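Local coordinates for protein pyridoxal kinase (Lactobacillus plantarum, PDB 3H74) that probably phosphorylates pyridoxal and related B6 vitamers at the expense of ATP, as a member of the ribokinase-like family of kinases, at residues G16-S21 with S43-G48; D158-L163 with G196-C201; V177-Q182 with I187-L192; V246-A251 with L263-Q268. All blocks are in the same frame, centred on the assembly; numbering follows the deposited sequence.

Contact 1. Residues G16-S21 with S43-G48; sequences GGISLS and STHTSG
H45 meets G16 and I18 with the imidazole and CB of its side chain. Its CG lies between the backbone N and the carbonyl carbon (chi1 67°), which sets CB against I18 and the ring against G16. The ring carbon CD2 of H45 lies 3.6 Å from CA of G16, and the carbonyl O of G16 sits near the ring's edge, in its plane. Glycine suits position 16: a CB there would run into CD2 of H45, and at phi 142° would also press on the preceding carbonyl. I18 supplies the second touch: its CD1 rests 3.6 Å from CB of H45, the side chains crossing at about a right angle.

In the next shell, S47 N donates to ND1 of H45 at 3.1 Å, only 8° out of the ring plane, while NE2 bonds to the carbonyl O of R258; together they fix the ring's rotation. A leucine in place of H45 would probably leave S47 N and the R258 carbonyl without their mates and the loop less firmly held.

The contact ties the loop after strand 32-42 to the glycine-rich entry of helix 19-29, with I18 and H45 both resting on S13 of strand 4-13 and Y49 edge-to-face with the imidazole.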
loop_
_atom_site.group_PDB
_atom_site.type_symbol
_atom_site.label_atom_id
_atom_site.label_comp_id
_atom_site.label_asym_id
_atom_site.label_seq_id
_atom_site.Cartn_x
_atom_site.Cartn_y
_atom_site.Cartn_z
ATOM N N GLY A 16 -17.541 -0.649 0.199
ATOM C CA GLY A 16 -16.674 -0.385 -0.932
ATOM C C GLY A 16 -15.652 -1.454 -1.247
ATOM O O GLY A 16 -15.119 -1.464 -2.353
ATOM N N GLY A 17 -15.359 -2.318 -0.279
ATOM C CA GLY A 17 -14.400 -3.418 -0.476
ATOM C C GLY A 17 -12.986 -3.033 -0.882
ATOM O O GLY A 17 -12.382 -3.649 -1.768
ATOM N N ILE A 18 -12.453 -2.002 -0.250
ATOM C CA ILE A 18 -11.072 -1.599 -0.483
ATOM C C ILE A 18 -10.342 -1.495 0.856
ATOM O O ILE A 18 -10.887 -1.872 1.893
ATOM C CB ILE A 18 -10.973 -0.280 -1.317
ATOM C CG1 ILE A 18 -11.561 0.922 -0.561
ATOM C CG2 ILE A 18 -11.651 -0.435 -2.690
ATOM C CD1 ILE A 18 -11.126 2.284 -1.119
ATOM N N SER A 19 -9.100 -1.032 0.800
ATOM C CA SER A 19 -8.310 -0.663 1.984
ATOM C C SER A 19 -8.426 -1.677 3.134
ATOM O O SER A 19 -8.191 -2.867 2.926
ATOM C CB SER A 19 -8.584 0.795 2.384
ATOM O OG SER A 19 -9.960 1.036 2.602
ATOM N N LEU A 20 -8.785 -1.242 4.341
ATOM C CA LEU A 20 -8.750 -2.141 5.486
ATOM C C LEU A 20 -9.701 -3.319 5.340
ATOM O O LEU A 20 -9.406 -4.425 5.790
ATOM C CB LEU A 20 -9.044 -1.378 6.768
ATOM C CG LEU A 20 -8.514 -1.940 8.082
ATOM C CD1 LEU A 20 -7.019 -2.262 8.023
ATOM C CD2 LEU A 20 -8.787 -0.909 9.167
ATOM N N SER A 21 -10.850 -3.092 4.694
ATOM C CA SER A 21 -11.819 -4.172 4.473
ATOM C C SER A 21 -11.265 -5.305 3.606
ATOM O O SER A 21 -11.732 -6.443 3.702
ATOM C CB SER A 21 -13.109 -3.640 3.854
ATOM O OG SER A 21 -12.992 -3.495 2.459
ATOM N N SER A 43 -18.368 6.122 5.613
ATOM C CA SER A 43 -19.569 5.350 5.277
ATOM C C SER A 43 -19.368 4.512 3.999
ATOM O O SER A 43 -19.870 3.377 3.895
ATOM C CB SER A 43 -20.774 6.272 5.111
ATOM O OG SER A 43 -20.479 7.303 4.180
ATOM N N THR A 44 -18.674 5.101 3.024
ATOM C CA THR A 44 -18.333 4.449 1.753
ATOM C C THR A 44 -16.984 5.016 1.327
ATOM O O THR A 44 -16.550 6.050 1.845
ATOM C CB THR A 44 -19.334 4.790 0.605
ATOM O OG1 THR A 44 -19.179 6.168 0.224
ATOM C CG2 THR A 44 -20.790 4.525 0.974
ATOM N N HIS A 45 -16.330 4.393 0.345
ATOM C CA HIS A 45 -15.163 5.053 -0.215
ATOM C C HIS A 45 -15.580 6.289 -1.016
ATOM O O HIS A 45 -16.773 6.567 -1.206
ATOM C CB HIS A 45 -14.210 4.098 -0.965
ATOM C CG HIS A 45 -14.762 3.493 -2.220
ATOM N ND1 HIS A 45 -15.205 4.244 -3.292
ATOM C CD2 HIS A 45 -14.872 2.196 -2.594
ATOM C CE1 HIS A 45 -15.580 3.428 -4.264
ATOM N NE2 HIS A 45 -15.396 2.183 -3.860
ATOM N N THR A 46 -14.575 7.041 -1.447
ATOM C CA THR A 46 -14.796 8.365 -2.019
ATOM C C THR A 46 -14.982 8.378 -3.541
ATOM O O THR A 46 -14.989 9.453 -4.150
ATOM C CB THR A 46 -13.644 9.324 -1.617
ATOM O OG1 THR A 46 -12.385 8.705 -1.899
ATOM C CG2 THR A 46 -13.701 9.642 -0.132
ATOM N N SER A 47 -15.160 7.211 -4.157
ATOM C CA SER A 47 -15.255 7.140 -5.614
ATOM C C SER A 47 -16.596 6.577 -6.104
ATOM O O SER A 47 -16.711 5.389 -6.393
ATOM C CB SER A 47 -14.068 6.343 -6.181
ATOM O OG SER A 47 -12.824 6.946 -5.840
ATOM N N GLY A 48 -17.619 7.429 -6.188
ATOM C CA GLY A 48 -18.857 7.038 -6.873
ATOM C C GLY A 48 -20.137 6.924 -6.064
ATOM O O GLY A 48 -21.196 6.619 -6.613
#

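Contact 2. Residues D158-L163 with G196-C201; sequences DLEVIL and GHVQYC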
loop_
_atom_site.group_PDB
_atom_site.type_symbol
_atom_site.label_atom_id
_atom_site.label_comp_id
_atom_site.label_asym_id
_atom_site.label_seq_id
_atom_site.Cartn_x
_atom_site.Cartn_y
_atom_site.Cartn_z
ATOM N N ASP A 158 12.571 7.930 -16.501
ATOM C CA ASP A 158 13.763 7.108 -16.625
ATOM C C ASP A 158 14.022 6.437 -15.284
ATOM O O ASP A 158 14.429 7.087 -14.320
ATOM C CB ASP A 158 14.963 7.969 -17.045
ATOM C CG ASP A 158 16.189 7.144 -17.398
ATOM O OD1 ASP A 158 16.270 5.960 -17.015
ATOM O OD2 ASP A 158 17.083 7.694 -18.078
ATOM N N LEU A 159 13.777 5.130 -15.242
ATOM C CA LEU A 159 13.919 4.339 -14.018
ATOM C C LEU A 159 15.350 4.337 -13.479
ATOM O O LEU A 159 15.562 4.238 -12.269
ATOM C CB LEU A 159 13.413 2.909 -14.244
ATOM C CG LEU A 159 11.921 2.756 -14.571
ATOM C CD1 LEU A 159 11.604 1.329 -14.994
ATOM C CD2 LEU A 159 11.030 3.191 -13.403
ATOM N N GLU A 160 16.322 4.474 -14.381
ATOM C CA GLU A 160 17.736 4.568 -14.001
ATOM C C GLU A 160 18.045 5.855 -13.224
ATOM O O GLU A 160 19.058 5.938 -12.531
ATOM C CB GLU A 160 18.639 4.479 -15.244
ATOM C CG GLU A 160 18.378 3.267 -16.145
ATOM C CD GLU A 160 18.997 1.982 -15.625
ATOM O OE1 GLU A 160 19.835 2.038 -14.699
ATOM O OE2 GLU A 160 18.651 0.903 -16.153
ATOM N N VAL A 161 17.179 6.859 -13.354
ATOM C CA VAL A 161 17.345 8.126 -12.639
ATOM C C VAL A 161 16.422 8.215 -11.409
ATOM O O VAL A 161 16.874 8.548 -10.310
ATOM C CB VAL A 161 17.153 9.353 -13.579
ATOM C CG1 VAL A 161 17.188 10.656 -12.799
ATOM C CG2 VAL A 161 18.219 9.371 -14.673
ATOM N N ILE A 162 15.140 7.902 -11.596
ATOM C CA ILE A 162 14.151 8.074 -10.524
ATOM C C ILE A 162 14.286 7.058 -9.381
ATOM O O ILE A 162 14.156 7.422 -8.211
ATOM C CB ILE A 162 12.692 8.192 -11.078
ATOM C CG1 ILE A 162 11.727 8.690 -9.994
ATOM C CG2 ILE A 162 12.208 6.889 -11.718
ATOM C CD1 ILE A 162 10.477 9.370 -10.548
ATOM N N LEU A 163 14.596 5.804 -9.705
ATOM C CA LEU A 163 14.749 4.803 -8.650
ATOM C C LEU A 163 15.928 5.103 -7.695
ATOM O O LEU A 163 15.735 5.106 -6.486
ATOM C CB LEU A 163 14.794 3.373 -9.204
ATOM C CG LEU A 163 13.507 2.806 -9.821
ATOM C CD1 LEU A 163 13.776 1.484 -10.516
ATOM C CD2 LEU A 163 12.416 2.640 -8.774
ATOM N N GLY A 196 22.385 -2.627 -8.238
ATOM C CA GLY A 196 21.939 -1.323 -8.729
ATOM C C GLY A 196 21.330 -1.359 -10.119
ATOM O O GLY A 196 21.185 -0.319 -10.771
ATOM N N HIS A 197 20.982 -2.558 -10.577
ATOM C CA HIS A 197 20.357 -2.727 -11.880
ATOM C C HIS A 197 18.843 -2.712 -11.736
ATOM O O HIS A 197 18.294 -3.274 -10.782
ATOM C CB HIS A 197 20.813 -4.029 -12.539
ATOM C CG HIS A 197 22.283 -4.082 -12.818
ATOM N ND1 HIS A 197 23.109 -5.043 -12.276
ATOM C CD2 HIS A 197 23.076 -3.289 -13.576
ATOM C CE1 HIS A 197 24.347 -4.842 -12.692
ATOM N NE2 HIS A 197 24.354 -3.784 -13.482
ATOM N N VAL A 198 18.180 -2.067 -12.688
ATOM C CA VAL A 198 16.723 -1.982 -12.697
ATOM C C VAL A 198 16.143 -3.341 -13.050
ATOM O O VAL A 198 16.458 -3.924 -14.099
ATOM C CB VAL A 198 16.211 -0.907 -13.687
ATOM C CG1 VAL A 198 14.678 -0.939 -13.799
ATOM C CG2 VAL A 198 16.685 0.474 -13.266
ATOM N N GLN A 199 15.313 -3.854 -12.153
ATOM C CA GLN A 199 14.594 -5.089 -12.400
ATOM C C GLN A 199 13.113 -4.791 -12.583
ATOM O O GLN A 199 12.606 -3.771 -12.114
ATOM C CB GLN A 199 14.810 -6.084 -11.257
ATOM C CG GLN A 199 16.266 -6.506 -11.035
ATOM C CD GLN A 199 16.899 -7.174 -12.249
ATOM O OE1 GLN A 199 16.213 -7.759 -13.093
ATOM N NE2 GLN A 199 18.220 -7.088 -12.340
ATOM N N TYR A 200 12.422 -5.673 -13.268
ATOM C CA TYR A 200 10.998 -5.522 -13.528
ATOM C C TYR A 200 10.307 -6.829 -13.489
ATOM O O TYR A 200 10.783 -7.811 -13.977
ATOM C CB TYR A 200 10.791 -4.887 -14.909
ATOM C CG TYR A 200 9.349 -4.715 -15.369
ATOM C CD1 TYR A 200 8.629 -3.586 -15.023
ATOM C CD2 TYR A 200 8.727 -5.638 -16.147
ATOM C CE1 TYR A 200 7.337 -3.406 -15.424
ATOM C CE2 TYR A 200 7.459 -5.432 -16.576
ATOM C CZ TYR A 200 6.754 -4.326 -16.203
ATOM O OH TYR A 200 5.471 -4.166 -16.617
ATOM N N CYS A 201 9.141 -6.857 -12.943
ATOM C CA CYS A 201 8.274 -7.955 -13.219
ATOM C C CYS A 201 6.862 -7.445 -13.331
ATOM O O CYS A 201 6.473 -6.555 -12.690
ATOM C CB CYS A 201 8.367 -9.018 -12.191
ATOM S SG CYS A 201 7.972 -8.537 -10.617
HETATM O O HOH W 1 19.519 -1.346 -15.058
#
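V198 is the apolar centre of this contact, and three residues of helix 159-163 close round its two methyl groups. CD1 of L159 lies 4.0 Å from CG1 of V198, whereas CD1 of L163, one helical turn further on, sits almost evenly between the two methyls, 4.1 Å from CG2 of V198 and 4.2 Å from CG1; both leucines cross the valine at about a right angle. The spacing of four residues puts the two leucines on one side of the helix, and the branched valine, whose CG1 stands opposite the backbone N (chi1 174°), presents both methyls to them. The aliphatic residues suit a partly buried interface.

The polar interactions run through E160 and a water. E160 bends at chi2 (-79°), which folds its carboxylate back over the valine, so that OE2 of E160 comes to 3.5 Å from CG2 of V198. The same oxygen accepts from a water at 2.6 Å, and that water accepts from V198 N at 2.8 Å, bridging the start of the strand to the helix. At the helix's own beginning D158 is the N-cap: its OD1 takes E160 N at 3.0 Å, from above the carboxylate plane.

The axes of helix 159-163 and strand 198-201 pass 9.8 Å apart at 100°. Helix 159-167 covers one face of the three-stranded antiparallel sheet, L159 also touching A190 and I178, while V198 leans on L192 of the middle strand.

Contact 3. Residues V177-Q182 with I187-L192; sequences VITDVQ and IGCAWL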
loop_
_atom_site.group_PDB
_atom_site.type_symbol
_atom_site.label_atom_id
_atom_site.label_comp_id
_atom_site.label_asym_id
_atom_site.label_seq_id
_atom_site.Cartn_x
_atom_site.Cartn_y
_atom_site.Cartn_z
ATOM N N VAL A 177 9.965 0.615 -4.769
ATOM C CA VAL A 177 9.335 -0.177 -5.815
ATOM C C VAL A 177 8.229 0.643 -6.464
ATOM O O VAL A 177 7.248 0.986 -5.796
ATOM C CB VAL A 177 8.730 -1.481 -5.233
ATOM C CG1 VAL A 177 8.100 -2.315 -6.337
ATOM C CG2 VAL A 177 9.772 -2.281 -4.475
ATOM N N ILE A 178 8.370 0.969 -7.748
ATOM C CA ILE A 178 7.305 1.660 -8.475
ATOM C C ILE A 178 6.352 0.611 -9.043
ATOM O O ILE A 178 6.796 -0.329 -9.685
ATOM C CB ILE A 178 7.858 2.598 -9.581
ATOM C CG1 ILE A 178 8.748 3.671 -8.953
ATOM C CG2 ILE A 178 6.712 3.239 -10.360
ATOM C CD1 ILE A 178 9.470 4.563 -9.961
ATOM N N THR A 179 5.048 0.777 -8.811
ATOM C CA THR A 179 4.083 -0.330 -8.981
ATOM C C THR A 179 3.238 -0.370 -10.268
ATOM O O THR A 179 2.497 -1.331 -10.492
ATOM C CB THR A 179 3.109 -0.390 -7.782
ATOM O OG1 THR A 179 2.391 0.843 -7.706
ATOM C CG2 THR A 179 3.868 -0.645 -6.471
ATOM N N ASP A 180 3.354 0.652 -11.108
ATOM C CA ASP A 180 2.488 0.787 -12.287
ATOM C C ASP A 180 3.298 0.944 -13.567
ATOM O O ASP A 180 2.847 1.575 -14.533
ATOM C CB ASP A 180 1.542 1.983 -12.115
ATOM C CG ASP A 180 2.285 3.312 -11.982
ATOM O OD1 ASP A 180 3.530 3.298 -11.913
ATOM O OD2 ASP A 180 1.624 4.373 -11.951
ATOM N N VAL A 181 4.498 0.386 -13.573
ATOM C CA VAL A 181 5.368 0.511 -14.728
ATOM C C VAL A 181 4.832 -0.368 -15.849
ATOM O O VAL A 181 4.601 -1.562 -15.656
ATOM C CB VAL A 181 6.825 0.128 -14.387
ATOM C CG1 VAL A 181 7.701 0.156 -15.633
ATOM C CG2 VAL A 181 7.394 1.073 -13.343
ATOM N N GLN A 182 4.633 0.240 -17.015
ATOM C CA GLN A 182 4.156 -0.475 -18.186
ATOM C C GLN A 182 5.298 -0.784 -19.137
ATOM O O GLN A 182 6.137 0.079 -19.420
ATOM C CB GLN A 182 3.047 0.315 -18.883
ATOM C CG GLN A 182 1.786 0.391 -18.035
ATOM C CD GLN A 182 0.646 1.127 -18.697
ATOM O OE1 GLN A 182 0.114 2.088 -18.145
ATOM N NE2 GLN A 182 0.251 0.675 -19.877
ATOM N N ILE A 187 1.941 -4.712 -17.113
ATOM C CA ILE A 187 2.033 -3.707 -16.061
ATOM C C ILE A 187 2.605 -4.393 -14.822
ATOM O O ILE A 187 2.345 -5.562 -14.572
ATOM C CB ILE A 187 0.678 -2.990 -15.810
ATOM C CG1 ILE A 187 0.885 -1.751 -14.920
ATOM C CG2 ILE A 187 -0.380 -3.956 -15.254
ATOM C CD1 ILE A 187 -0.313 -0.803 -14.836
ATOM N N GLY A 188 3.424 -3.677 -14.062
ATOM C CA GLY A 188 4.049 -4.289 -12.905
ATOM C C GLY A 188 4.999 -3.385 -12.157
ATOM O O GLY A 188 4.904 -2.159 -12.230
ATOM N N CYS A 189 5.923 -4.027 -11.454
ATOM C CA CYS A 189 6.792 -3.371 -10.488
ATOM C C CYS A 189 8.221 -3.279 -10.988
ATOM O O CYS A 189 8.758 -4.227 -11.568
ATOM C CB CYS A 189 6.768 -4.153 -9.172
ATOM S SG CYS A 189 5.177 -4.134 -8.307
ATOM N N ALA A 190 8.837 -2.132 -10.739
ATOM C CA ALA A 190 10.253 -1.944 -11.032
ATOM C C ALA A 190 10.988 -1.546 -9.773
ATOM O O ALA A 190 10.470 -0.776 -8.964
ATOM C CB ALA A 190 10.443 -0.895 -12.107
ATOM N N TRP A 191 12.202 -2.061 -9.616
ATOM C CA TRP A 191 13.015 -1.790 -8.436
ATOM C C TRP A 191 14.489 -2.030 -8.765
ATOM O O TRP A 191 14.815 -2.608 -9.810
ATOM C CB TRP A 191 12.567 -2.673 -7.260
ATOM C CG TRP A 191 13.005 -4.097 -7.371
ATOM C CD1 TRP A 191 14.032 -4.682 -6.693
ATOM C CD2 TRP A 191 12.439 -5.121 -8.203
ATOM N NE1 TRP A 191 14.149 -5.996 -7.055
ATOM C CE2 TRP A 191 13.187 -6.294 -7.982
ATOM C CE3 TRP A 191 11.374 -5.163 -9.117
ATOM C CZ2 TRP A 191 12.906 -7.497 -8.630
ATOM C CZ3 TRP A 191 11.101 -6.363 -9.770
ATOM C CH2 TRP A 191 11.862 -7.512 -9.519
ATOM N N LEU A 192 15.371 -1.595 -7.868
ATOM C CA LEU A 192 16.807 -1.822 -8.033
ATOM C C LEU A 192 17.235 -3.062 -7.270
ATOM O O LEU A 192 16.907 -3.214 -6.096
ATOM C CB LEU A 192 17.602 -0.617 -7.527
ATOM C CG LEU A 192 17.428 0.731 -8.231
ATOM C CD1 LEU A 192 18.152 1.816 -7.451
ATOM C CD2 LEU A 192 17.897 0.696 -9.680
#
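Four backbone hydrogen bonds join V177-Q182 to I187-L192 as the two arms of an antiparallel beta hairpin. I178 and A190 form a hydrogen-bonded pair: A190 N donates to O of I178 at 2.9 Å, and I178 N returns the bond to O of A190 at 3.0 Å, both in the carbonyl plane. V181 and G188 make the second such pair, with V181 N 2.9 Å from O of G188 and G188 N 2.9 Å from O of V181, but the donors are tilted from the carbonyl planes. Between the pairs the register slips by one residue, a beta bulge at T179 and D180. Weaker CA-H...O contacts accompany the bonds, the closest from C189 CA to O of I178.

The side chains then divide between the two faces of the sheet. On the face of I178, V181 and A190, CG2 of V181 touches CB of A190 at 3.8 Å; the small alanine leaves room there for L159 of helix 159-167. On the other face, Q182 and I187 cross, the glutamine's CG lying against the isoleucine's CG1. G188, paired with V181, has a nearly fully extended backbone (phi 178°, psi -156°), which glycine accepts readily.

Outward, D180 OD1 is held by T142 OG1, and the phenol of Y200 bonds to O of V181, linking strand 198-204 to strand 178-183 across the middle strand. The indole of W191 turns away toward helix 231-251. At the start of the first arm, V177 uses both its methyls: with CG1 trans to the backbone N (chi1 -179°), CG2 lies 4.0 Å from CB of W191, and CG1 lies 3.6 Å from CB of C189.

Contact 4. Residues V246-A251 with L263-Q268; sequences VAETIA and LGDLLQ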
loop_
_atom_site.group_PDB
_atom_site.type_symbol
_atom_site.label_atom_id
_atom_site.label_comp_id
_atom_site.label_asym_id
_atom_site.label_seq_id
_atom_site.Cartn_x
_atom_site.Cartn_y
_atom_site.Cartn_z
ATOM N N VAL A 246 -8.022 -9.265 -10.382
ATOM C CA VAL A 246 -8.700 -8.439 -11.380
ATOM C C VAL A 246 -9.473 -9.309 -12.383
ATOM O O VAL A 246 -10.623 -9.008 -12.698
ATOM C CB VAL A 246 -7.737 -7.467 -12.103
ATOM C CG1 VAL A 246 -8.431 -6.791 -13.282
ATOM C CG2 VAL A 246 -7.200 -6.429 -11.112
ATOM N N ALA A 247 -8.857 -10.406 -12.830
ATOM C CA ALA A 247 -9.536 -11.331 -13.743
ATOM C C ALA A 247 -10.828 -11.844 -13.113
ATOM O O ALA A 247 -11.871 -11.944 -13.772
ATOM C CB ALA A 247 -8.632 -12.474 -14.121
ATOM N N GLU A 248 -10.783 -12.170 -11.825
ATOM C CA GLU A 248 -11.987 -12.654 -11.164
ATOM C C GLU A 248 -13.065 -11.578 -11.093
ATOM O O GLU A 248 -14.259 -11.845 -11.253
ATOM C CB GLU A 248 -11.698 -13.212 -9.762
ATOM C CG GLU A 248 -12.951 -13.841 -9.158
ATOM C CD GLU A 248 -12.801 -14.315 -7.731
ATOM O OE1 GLU A 248 -11.757 -14.073 -7.095
ATOM O OE2 GLU A 248 -13.764 -14.954 -7.256
ATOM N N THR A 249 -12.623 -10.347 -10.859
ATOM C CA THR A 249 -13.534 -9.207 -10.784
ATOM C C THR A 249 -14.278 -9.054 -12.113
ATOM O O THR A 249 -15.498 -8.906 -12.135
ATOM C CB THR A 249 -12.765 -7.914 -10.451
ATOM O OG1 THR A 249 -11.986 -8.114 -9.263
ATOM C CG2 THR A 249 -13.711 -6.732 -10.249
ATOM N N ILE A 250 -13.526 -9.113 -13.210
ATOM C CA ILE A 250 -14.122 -9.045 -14.550
ATOM C C ILE A 250 -15.115 -10.200 -14.753
ATOM O O ILE A 250 -16.238 -10.007 -15.233
ATOM C CB ILE A 250 -13.024 -9.063 -15.626
ATOM C CG1 ILE A 250 -12.160 -7.807 -15.503
ATOM C CG2 ILE A 250 -13.629 -9.160 -17.037
ATOM C CD1 ILE A 250 -10.897 -7.815 -16.343
ATOM N N ALA A 251 -14.718 -11.396 -14.331
ATOM C CA ALA A 251 -15.531 -12.600 -14.529
ATOM C C ALA A 251 -16.859 -12.547 -13.785
ATOM O O ALA A 251 -17.806 -13.230 -14.162
ATOM C CB ALA A 251 -14.753 -13.824 -14.104
ATOM N N LEU A 263 -11.784 -11.016 -4.043
ATOM C CA LEU A 263 -10.771 -11.624 -3.184
ATOM C C LEU A 263 -10.803 -13.149 -3.126
ATOM O O LEU A 263 -9.875 -13.750 -2.601
ATOM C CB LEU A 263 -10.871 -11.063 -1.757
ATOM C CG LEU A 263 -10.702 -9.548 -1.631
ATOM C CD1 LEU A 263 -10.974 -9.125 -0.201
ATOM C CD2 LEU A 263 -9.313 -9.088 -2.091
ATOM N N GLY A 264 -11.837 -13.782 -3.683
ATOM C CA GLY A 264 -12.011 -15.227 -3.533
ATOM C C GLY A 264 -10.870 -16.059 -4.086
ATOM O O GLY A 264 -10.324 -16.919 -3.395
ATOM N N ASP A 265 -10.502 -15.825 -5.343
ATOM C CA ASP A 265 -9.412 -16.586 -5.958
ATOM C C ASP A 265 -8.099 -16.311 -5.231
ATOM O O ASP A 265 -7.279 -17.207 -5.045
ATOM C CB ASP A 265 -9.275 -16.279 -7.456
ATOM C CG ASP A 265 -10.355 -16.942 -8.301
ATOM O OD1 ASP A 265 -11.140 -17.750 -7.769
ATOM O OD2 ASP A 265 -10.410 -16.643 -9.516
ATOM N N LEU A 266 -7.928 -15.067 -4.787
ATOM C CA LEU A 266 -6.754 -14.688 -4.009
ATOM C C LEU A 266 -6.665 -15.450 -2.680
ATOM O O LEU A 266 -5.619 -16.000 -2.321
ATOM C CB LEU A 266 -6.740 -13.171 -3.801
ATOM C CG LEU A 266 -5.620 -12.593 -2.935
ATOM C CD1 LEU A 266 -4.223 -12.989 -3.415
ATOM C CD2 LEU A 266 -5.752 -11.089 -2.852
ATOM N N LEU A 267 -7.779 -15.502 -1.955
ATOM C CA LEU A 267 -7.803 -16.250 -0.695
ATOM C C LEU A 267 -7.481 -17.729 -0.916
ATOM O O LEU A 267 -6.753 -18.339 -0.127
ATOM C CB LEU A 267 -9.151 -16.084 0.015
ATOM C CG LEU A 267 -9.458 -14.666 0.513
ATOM C CD1 LEU A 267 -10.840 -14.617 1.118
ATOM C CD2 LEU A 267 -8.432 -14.175 1.523
ATOM N N GLN A 268 -8.009 -18.288 -2.001
ATOM C CA GLN A 268 -7.725 -19.668 -2.385
ATOM C C GLN A 268 -6.236 -19.903 -2.666
ATOM O O GLN A 268 -5.675 -20.927 -2.266
ATOM C CB GLN A 268 -8.577 -20.052 -3.594
ATOM C CG GLN A 268 -8.513 -21.514 -3.970
ATOM C CD GLN A 268 -9.276 -21.808 -5.242
ATOM O OE1 GLN A 268 -9.147 -21.096 -6.240
ATOM N NE2 GLN A 268 -10.075 -22.868 -5.216
HETATM O O HOH W 2 -9.398 -12.873 -6.159
HETATM O O HOH W 3 -13.401 -17.397 -6.003
#
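E248 runs straight out from its helix toward D265, fully stretched from the start (chi1 -174°) and extended beyond CG, which carries the carboxylate to the first turn of helix 264-268. There OE1 of E248 accepts D265 N at 2.8 Å, a nearly straight bond (169°) met on the syn side though tilted out of the carboxylate plane. D265 keeps its own CG beside its backbone N, and the two carboxylates stack with planes 16° apart; OE1 of E248 is 3.8 Å from OD2 of D265.

Water mediates the rest. One molecule donates to OE1 of E248 at 2.8 Å and accepts from L266 N at 3.0 Å; another donates to both OE2 of E248 and OD1 of D265. Glycine fits position 264, where a CB would come tight against OE2 of E248. With E248 cut back to alanine, D265 N is likely to lose its acceptor and the two waters their carboxylate.

Glutamate is long enough to reach from helix 231-251 to an amide at the start of the next helix, where the helix dipole is likely to favour a negative group. The two nearby carboxylates would be expected to raise one another's affinity for a proton, a cost that the amide and shared waters probably lower.

How the contacts relate
Along the chain contact 1 comes first, contact 3 is nested inside the loop closed by contact 2, and contact 4 comes last. Contacts 2 and 3 are neighbours, with centres 9 Å apart: strand 186-192 pairs with strand 198-204 in the same three-stranded antiparallel sheet. Contact 1 lies on the opposite side of the chain's centre from contact 2, 32 Å between centres, so the small sheet and its covering helix form one end of the chain, away from the loop after strand 32-42. Contact 4 comes within about 5 Å of contact 1 at the nearest atoms. Helix 231-251 runs from contacts 2 and 3, touching C201 and W191, to contact 4.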